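Local atomic coordinates of gram-negative insecticidal protein (Chromobacterium piscinae, PDB entry 6FBM), a protein that is an insecticidal toxin of the MACPF and beta-tripod families and probably acts by forming pores in membranes of its target. Residues Pro159-Phe164 against Pro301-Gln306; Pro282-Ala287 against Glu295-Phe300. All coordinates share one frame; numbering follows the deposited sequence.

Interaction 1 of 2, residues Pro159-Phe164 against Pro301-Gln306; sequences PAMELF and PEFMKQ
Phe303 reaches across to Phe164 because its CG stands anti to the backbone N (chi1 178°), which carries the ring out toward helix 160-167. Phe164 answers with CG anti to its own carbonyl carbon (chi1 -66°). The two rings meet edge-to-face, a T-shaped pair. Phe164 gives the edge and Phe303 the face. The centroids lie 5.6 Å apart and the planes stand at 78°. The base of Phe164 is also in touch, since its CB lies 3.7 Å from Phe303 CD1.

Met161 meets Phe303 at the ring edge and along its CA and CB. The methionine chain bends at chi2 and chi3, and this turns the thioether onto the backbone of helix 300-304. Met161 SD sits 3.8 Å from Phe303 CA and lies at the edge of the Phe303 ring, near its plane. The terminal methyl goes further. Met161 CE rests 3.7 Å from Glu302 CG and 3.9 Å from Phe303 CB. The methyl lies against both CG and the carboxylate of Glu302.

Around the pair, Leu163 packs on Leu296 and Arg292 of helix 290-298, and Glu162 forms a salt bridge with Arg166 of its own helix. The contact grades from buried Phe164, through partly exposed Phe303 and Met161, to exposed Glu302. No hydrogen bond or salt bridge joins the two segments. The contact therefore rests on dispersion and the aromatic pair, with the Glu302 carboxylate probably reaching solvent at the margin.

Interaction 2 of 2, residues Pro282-Ala287 against Glu295-Phe300; sequences PIWALA and ELEDAF
The indole of Trp284 is gripped on both faces. Glu297 lies over one face, where its CB makes a CH-pi contact 3.7 Å from the centroid of the five-membered ring and only 7° off the normal. The opposite face takes Pro282 CB, from the tryptophan's own segment, offset toward the rim. The glutamate runs on over the indole, its carboxylate plane tilted 27° from the ring. Glu297 OE1 comes within 3.4 Å of Trp284 NE1, but the angle is too poor for a hydrogen bond. Beyond the indole's edge stands Phe300. The six-membered ring of Trp284 points its edge at the Phe300 face in an offset edge-to-face pair, with centroids 5.4 Å apart and planes at 61°. Trp284 CH2 makes the close approach, 3.7 Å from Phe300 CG. At the base of the tryptophan, Trp284 CB packs on Leu296 CB at 3.7 Å.

Tyr170 of strand 170-177 meets both the Trp284 and the Phe300 rings. Leu296 also packs on Leu163 of helix 160-167 and Leu153 of helix 147-154. The contact therefore sets the turn after strand 280-282 against the end of helix 290-298 and the start of helix 300-304, beside these two helices and strand 170-177.

In the fold
From the N terminus, the chain first reaches 159-164, at the start of helix 160-167. Much later, segment 282-287 follows from the end of strand 280-282. Helix 290-298 with the start of the next helix brings 295-300 back against it, so interaction 2 closes a short loop of seven residues. Interaction 1 closes a far longer loop of 136 residues that contains interaction 2 entirely. The two touch where Ala160 and Met161 pack on Ala299 and where Leu163 and Phe164 meet Leu296. Interaction 1 ties helix 160-167 to helix 300-304. Interaction 2 ties the end of strand 280-282 and the loop after it to helices 290-298 and 300-304. The packing between them joins helix 160-167 to helix 290-298.

Interaction 1 of 2, residues Pro159-Phe164 against Pro301-Gln306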
ATOM      1  N   PRO A 159      20.885   5.165  47.380  1.00 44.24           N
ATOM      2  CA  PRO A 159      21.609   3.893  47.519  1.00 43.40           C
ATOM      3  C   PRO A 159      21.751   3.116  46.202  1.00 42.49           C
ATOM      4  O   PRO A 159      20.899   3.231  45.303  1.00 43.64           O
ATOM      5  CB  PRO A 159      20.767   3.105  48.536  1.00 44.77           C
ATOM      6  CG  PRO A 159      19.830   4.069  49.178  1.00 43.70           C
ATOM      7  CD  PRO A 159      19.633   5.169  48.172  1.00 44.63           C
ATOM      8  N   ALA A 160      22.829   2.337  46.105  1.00 40.00           N
ATOM      9  CA  ALA A 160      23.124   1.508  44.934  1.00 39.48           C
ATOM     10  C   ALA A 160      21.936   0.697  44.395  1.00 37.13           C
ATOM     11  O   ALA A 160      21.704   0.659  43.186  1.00 36.81           O
ATOM     12  CB  ALA A 160      24.268   0.583  45.252  1.00 38.17           C
ATOM     13  N   MET A 161      21.190   0.056  45.297  1.00 37.37           N
ATOM     14  CA  MET A 161      20.056  -0.778  44.882  1.00 41.80           C
ATOM     15  C   MET A 161      18.988  -0.008  44.097  1.00 43.37           C
ATOM     16  O   MET A 161      18.452  -0.508  43.110  1.00 46.07           O
ATOM     17  CB  MET A 161      19.404  -1.487  46.091  1.00 42.32           C
ATOM     18  CG  MET A 161      20.151  -2.691  46.655  1.00 45.31           C
ATOM     19  SD  MET A 161      20.843  -3.895  45.482  1.00 42.14           S
ATOM     20  CE  MET A 161      22.518  -3.205  45.388  1.00 38.80           C
ATOM     21  N   GLU A 162      18.674   1.198  44.550  1.00 43.49           N
ATOM     22  CA  GLU A 162      17.681   2.016  43.866  1.00 44.96           C
ATOM     23  C   GLU A 162      18.214   2.474  42.537  1.00 38.45           C
ATOM     24  O   GLU A 162      17.512   2.394  41.529  1.00 36.45           O
ATOM     25  CB  GLU A 162      17.298   3.248  44.685  1.00 50.43           C
ATOM     26  CG  GLU A 162      15.915   3.180  45.313  1.00 53.89           C
ATOM     27  CD  GLU A 162      15.115   4.420  44.984  1.00 58.27           C
ATOM     28  OE1 GLU A 162      14.714   5.156  45.910  1.00 60.80           O
ATOM     29  OE2 GLU A 162      14.941   4.720  43.762  1.00 64.70           O
ATOM     30  N   LEU A 163      19.446   2.971  42.562  1.00 32.96           N
ATOM     31  CA  LEU A 163      20.108   3.421  41.358  1.00 30.13           C
ATOM     32  C   LEU A 163      20.052   2.310  40.330  1.00 29.38           C
ATOM     33  O   LEU A 163      19.628   2.544  39.203  1.00 27.03           O
ATOM     34  CB  LEU A 163      21.557   3.824  41.634  1.00 28.93           C
ATOM     35  CG  LEU A 163      22.293   4.506  40.482  1.00 27.19           C
ATOM     36  CD1 LEU A 163      21.720   5.882  40.218  1.00 27.18           C
ATOM     37  CD2 LEU A 163      23.756   4.629  40.826  1.00 27.66           C
ATOM     38  N   PHE A 164      20.436   1.103  40.745  1.00 29.62           N
ATOM     39  CA  PHE A 164      20.431  -0.049  39.851  1.00 31.31           C
ATOM     40  C   PHE A 164      19.035  -0.469  39.386  1.00 34.02           C
ATOM     41  O   PHE A 164      18.887  -0.870  38.230  1.00 35.49           O
ATOM     42  CB  PHE A 164      21.173  -1.252  40.463  1.00 28.85           C
ATOM     43  CG  PHE A 164      22.661  -1.052  40.659  1.00 26.77           C
ATOM     44  CD1 PHE A 164      23.382  -0.080  39.958  1.00 26.74           C
ATOM     45  CD2 PHE A 164      23.351  -1.875  41.538  1.00 25.63           C
ATOM     46  CE1 PHE A 164      24.748   0.078  40.161  1.00 26.36           C
ATOM     47  CE2 PHE A 164      24.713  -1.727  41.725  1.00 25.86           C
ATOM     48  CZ  PHE A 164      25.413  -0.752  41.039  1.00 25.90           C
ATOM     49  N   PRO A 301      27.594  -7.246  43.802  1.00 35.18           N
ATOM     50  CA  PRO A 301      27.325  -8.607  44.273  1.00 34.24           C
ATOM     51  C   PRO A 301      25.974  -8.818  44.914  1.00 34.29           C
ATOM     52  O   PRO A 301      25.328  -9.846  44.641  1.00 32.23           O
ATOM     53  CB  PRO A 301      28.442  -8.858  45.278  1.00 35.28           C
ATOM     54  CG  PRO A 301      29.586  -8.045  44.763  1.00 34.85           C
ATOM     55  CD  PRO A 301      28.996  -6.853  44.075  1.00 34.89           C
ATOM     56  N   GLU A 302      25.526  -7.880  45.748  1.00 35.08           N
ATOM     57  CA  GLU A 302      24.204  -8.055  46.388  1.00 36.24           C
ATOM     58  C   GLU A 302      23.068  -7.836  45.398  1.00 34.44           C
ATOM     59  O   GLU A 302      22.077  -8.564  45.454  1.00 32.75           O
ATOM     60  CB  GLU A 302      24.012  -7.263  47.711  1.00 40.53           C
ATOM     61  CG  GLU A 302      23.975  -5.740  47.612  1.00 46.12           C
ATOM     62  CD  GLU A 302      23.134  -5.055  48.690  1.00 49.05           C
ATOM     63  OE1 GLU A 302      22.067  -5.591  49.059  1.00 51.20           O
ATOM     64  OE2 GLU A 302      23.527  -3.936  49.114  1.00 50.37           O
ATOM     65  N   PHE A 303      23.212  -6.890  44.468  1.00 34.52           N
ATOM     66  CA  PHE A 303      22.237  -6.760  43.382  1.00 34.30           C
ATOM     67  C   PHE A 303      22.050  -8.093  42.641  1.00 33.77           C
ATOM     68  O   PHE A 303      20.926  -8.471  42.319  1.00 36.34           O
ATOM     69  CB  PHE A 303      22.645  -5.653  42.385  1.00 32.35           C
ATOM     70  CG  PHE A 303      21.701  -5.506  41.230  1.00 30.11           C
ATOM     71  CD1 PHE A 303      20.535  -4.761  41.348  1.00 29.80           C
ATOM     72  CD2 PHE A 303      21.967  -6.132  40.024  1.00 30.02           C
ATOM     73  CE1 PHE A 303      19.653  -4.642  40.277  1.00 30.58           C
ATOM     74  CE2 PHE A 303      21.087  -6.030  38.944  1.00 30.78           C
ATOM     75  CZ  PHE A 303      19.939  -5.256  39.064  1.00 31.07           C
ATOM     76  N   MET A 304      23.163  -8.788  42.400  1.00 33.69           N
ATOM     77  CA  MET A 304      23.201 -10.042  41.637  1.00 34.47           C
ATOM     78  C   MET A 304      22.929 -11.314  42.430  1.00 36.52           C
ATOM     79  O   MET A 304      22.779 -12.371  41.827  1.00 38.24           O
ATOM     80  CB  MET A 304      24.575 -10.185  40.953  1.00 32.49           C
ATOM     81  CG  MET A 304      24.922  -9.084  39.953  1.00 31.68           C
ATOM     82  SD  MET A 304      23.771  -9.071  38.568  1.00 30.87           S
ATOM     83  CE  MET A 304      24.330 -10.499  37.609  1.00 30.22           C
ATOM     84  N   LYS A 305      22.852 -11.217  43.756  1.00 40.77           N
ATOM     85  CA  LYS A 305      22.742 -12.388  44.646  1.00 42.52           C
ATOM     86  C   LYS A 305      21.629 -13.336  44.214  1.00 44.24           C
ATOM     87  O   LYS A 305      21.906 -14.497  43.920  1.00 46.23           O
ATOM     88  CB  LYS A 305      22.510 -11.944  46.105  1.00 46.16           C
ATOM     89  CG  LYS A 305      22.761 -13.014  47.147  1.00 48.52           C
ATOM     90  CD  LYS A 305      21.900 -12.849  48.407  1.00 52.84           C
ATOM     91  CE  LYS A 305      21.895 -14.150  49.219  1.00 55.14           C
ATOM     92  NZ  LYS A 305      21.696 -13.987  50.686  1.00 54.07           N
ATOM     93  N   GLN A 306      20.387 -12.843  44.136  1.00 40.05           N
ATOM     94  CA  GLN A 306      19.252 -13.664  43.708  1.00 36.88           C
ATOM     95  C   GLN A 306      19.516 -14.383  42.370  1.00 35.25           C
ATOM     96  O   GLN A 306      19.190 -15.568  42.224  1.00 35.08           O
ATOM     97  CB  GLN A 306      17.973 -12.801  43.619  1.00 41.83           C
ATOM     98  CG  GLN A 306      16.675 -13.585  43.344  1.00 45.45           C
ATOM     99  CD  GLN A 306      15.443 -12.732  43.042  1.00 51.23           C
ATOM    100  OE1 GLN A 306      15.322 -11.585  43.482  1.00 57.75           O
ATOM    101  NE2 GLN A 306      14.501 -13.311  42.294  1.00 51.35           N
TER

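Interaction 2 of 2, residues Pro282-Ala287 against Glu295-Phe300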
ATOM      1  N   PRO A 282      29.585  -0.601  32.915  1.00 20.06           N
ATOM      2  CA  PRO A 282      28.935  -0.302  34.182  1.00 19.23           C
ATOM      3  C   PRO A 282      28.599   1.158  34.312  1.00 18.96           C
ATOM      4  O   PRO A 282      29.372   2.005  33.858  1.00 19.77           O
ATOM      5  CB  PRO A 282      30.023  -0.625  35.191  1.00 20.09           C
ATOM      6  CG  PRO A 282      31.312  -0.358  34.465  1.00 20.55           C
ATOM      7  CD  PRO A 282      31.041  -0.808  33.072  1.00 20.36           C
ATOM      8  N   ILE A 283      27.465   1.458  34.936  1.00 19.41           N
ATOM      9  CA  ILE A 283      27.108   2.855  35.223  1.00 19.17           C
ATOM     10  C   ILE A 283      28.023   3.467  36.263  1.00 18.70           C
ATOM     11  O   ILE A 283      28.211   4.686  36.255  1.00 18.29           O
ATOM     12  CB  ILE A 283      25.645   3.081  35.643  1.00 18.84           C
ATOM     13  CG1 ILE A 283      25.289   2.341  36.949  1.00 18.91           C
ATOM     14  CG2 ILE A 283      24.716   2.660  34.517  1.00 19.60           C
ATOM     15  CD1 ILE A 283      24.005   2.838  37.582  1.00 18.06           C
ATOM     16  N   TRP A 284      28.592   2.647  37.143  1.00 18.62           N
ATOM     17  CA  TRP A 284      29.472   3.206  38.190  1.00 19.46           C
ATOM     18  C   TRP A 284      30.665   4.002  37.630  1.00 19.69           C
ATOM     19  O   TRP A 284      30.951   5.080  38.122  1.00 19.13           O
ATOM     20  CB  TRP A 284      29.914   2.168  39.223  1.00 18.80           C
ATOM     21  CG  TRP A 284      30.517   0.908  38.721  1.00 18.47           C
ATOM     22  CD1 TRP A 284      31.785   0.735  38.223  1.00 18.07           C
ATOM     23  CD2 TRP A 284      29.899  -0.384  38.734  1.00 18.07           C
ATOM     24  NE1 TRP A 284      31.985  -0.597  37.919  1.00 18.68           N
ATOM     25  CE2 TRP A 284      30.843  -1.302  38.221  1.00 18.57           C
ATOM     26  CE3 TRP A 284      28.633  -0.846  39.112  1.00 18.72           C
ATOM     27  CZ2 TRP A 284      30.548  -2.652  38.046  1.00 19.35           C
ATOM     28  CZ3 TRP A 284      28.333  -2.188  38.950  1.00 19.52           C
ATOM     29  CH2 TRP A 284      29.281  -3.080  38.432  1.00 19.83           C
ATOM     30  N   ALA A 285      31.281   3.521  36.549  1.00 20.18           N
ATOM     31  CA  ALA A 285      32.350   4.263  35.854  1.00 19.13           C
ATOM     32  C   ALA A 285      31.961   5.696  35.434  1.00 19.46           C
ATOM     33  O   ALA A 285      32.836   6.524  35.186  1.00 19.23           O
ATOM     34  CB  ALA A 285      32.846   3.475  34.642  1.00 18.64           C
ATOM     35  N   LEU A 286      30.659   5.984  35.351  1.00 19.82           N
ATOM     36  CA  LEU A 286      30.158   7.317  35.009  1.00 19.97           C
ATOM     37  C   LEU A 286      30.076   8.301  36.170  1.00 22.61           C
ATOM     38  O   LEU A 286      29.853   9.504  35.961  1.00 23.58           O
ATOM     39  CB  LEU A 286      28.766   7.188  34.386  1.00 18.27           C
ATOM     40  CG  LEU A 286      28.678   6.327  33.129  1.00 16.76           C
ATOM     41  CD1 LEU A 286      27.212   6.034  32.813  1.00 16.56           C
ATOM     42  CD2 LEU A 286      29.374   7.039  31.982  1.00 15.84           C
ATOM     43  N   ALA A 287      30.193   7.803  37.400  1.00 25.05           N
ATOM     44  CA  ALA A 287      30.083   8.662  38.575  1.00 28.52           C
ATOM     45  C   ALA A 287      31.290   9.602  38.652  1.00 29.93           C
ATOM     46  O   ALA A 287      32.403   9.211  38.276  1.00 30.71           O
ATOM     47  CB  ALA A 287      29.980   7.813  39.829  1.00 28.61           C
ATOM     48  N   GLU A 295      31.615   2.608  45.713  1.00 35.16           N
ATOM     49  CA  GLU A 295      30.505   2.112  46.535  1.00 36.05           C
ATOM     50  C   GLU A 295      29.427   1.472  45.680  1.00 37.19           C
ATOM     51  O   GLU A 295      28.837   0.462  46.086  1.00 37.71           O
ATOM     52  CB  GLU A 295      29.927   3.135  47.524  1.00 34.90           C
ATOM     53  CG  GLU A 295      29.271   4.356  46.939  1.00 35.64           C
ATOM     54  CD  GLU A 295      28.193   4.977  47.821  1.00 34.35           C
ATOM     55  OE1 GLU A 295      27.967   6.197  47.762  1.00 33.99           O
ATOM     56  OE2 GLU A 295      27.499   4.258  48.547  1.00 34.95           O
ATOM     57  N   LEU A 296      29.201   2.032  44.493  1.00 37.09           N
ATOM     58  CA  LEU A 296      28.260   1.433  43.540  1.00 36.11           C
ATOM     59  C   LEU A 296      28.759   0.076  43.067  1.00 36.63           C
ATOM     60  O   LEU A 296      28.014  -0.898  43.084  1.00 41.31           O
ATOM     61  CB  LEU A 296      27.976   2.368  42.365  1.00 36.13           C
ATOM     62  CG  LEU A 296      27.224   3.659  42.709  1.00 34.28           C
ATOM     63  CD1 LEU A 296      27.086   4.529  41.465  1.00 33.88           C
ATOM     64  CD2 LEU A 296      25.861   3.385  43.329  1.00 33.34           C
ATOM     65  N   GLU A 297      30.035  -0.008  42.710  1.00 36.97           N
ATOM     66  CA  GLU A 297      30.617  -1.291  42.298  1.00 35.92           C
ATOM     67  C   GLU A 297      30.592  -2.367  43.386  1.00 35.35           C
ATOM     68  O   GLU A 297      30.376  -3.545  43.077  1.00 34.33           O
ATOM     69  CB  GLU A 297      32.039  -1.103  41.764  1.00 37.97           C
ATOM     70  CG  GLU A 297      32.682  -2.414  41.324  1.00 39.45           C
ATOM     71  CD  GLU A 297      33.778  -2.228  40.286  1.00 42.70           C
ATOM     72  OE1 GLU A 297      34.399  -1.133  40.233  1.00 40.21           O
ATOM     73  OE2 GLU A 297      34.001  -3.187  39.512  1.00 44.73           O
ATOM     74  N   ASP A 298      30.811  -1.969  44.640  1.00 35.89           N
ATOM     75  CA  ASP A 298      30.766  -2.904  45.784  1.00 34.87           C
ATOM     76  C   ASP A 298      29.383  -3.487  46.001  1.00 34.27           C
ATOM     77  O   ASP A 298      29.245  -4.606  46.513  1.00 36.26           O
ATOM     78  CB  ASP A 298      31.182  -2.218  47.090  1.00 36.60           C
ATOM     79  CG  ASP A 298      32.665  -1.920  47.157  1.00 36.98           C
ATOM     80  OD1 ASP A 298      33.432  -2.550  46.419  1.00 39.76           O
ATOM     81  OD2 ASP A 298      33.075  -1.068  47.969  1.00 37.05           O
ATOM     82  N   ALA A 299      28.358  -2.729  45.624  1.00 30.69           N
ATOM     83  CA  ALA A 299      26.995  -3.171  45.795  1.00 30.39           C
ATOM     84  C   ALA A 299      26.530  -4.157  44.706  1.00 32.41           C
ATOM     85  O   ALA A 299      25.441  -4.761  44.823  1.00 31.58           O
ATOM     86  CB  ALA A 299      26.084  -1.969  45.855  1.00 29.80           C
ATOM     87  N   PHE A 300      27.337  -4.345  43.654  1.00 32.71           N
ATOM     88  CA  PHE A 300      26.904  -5.207  42.555  1.00 33.31           C
ATOM     89  C   PHE A 300      26.690  -6.668  42.976  1.00 34.13           C
ATOM     90  O   PHE A 300      25.697  -7.257  42.583  1.00 32.50           O
ATOM     91  CB  PHE A 300      27.834  -5.088  41.355  1.00 33.64           C
ATOM     92  CG  PHE A 300      27.312  -5.746  40.110  1.00 33.48           C
ATOM     93  CD1 PHE A 300      26.096  -5.362  39.561  1.00 33.17           C
ATOM     94  CD2 PHE A 300      28.058  -6.731  39.464  1.00 32.28           C
ATOM     95  CE1 PHE A 300      25.624  -5.962  38.403  1.00 33.24           C
ATOM     96  CE2 PHE A 300      27.596  -7.316  38.309  1.00 32.18           C
ATOM     97  CZ  PHE A 300      26.373  -6.946  37.776  1.00 33.08           C
TER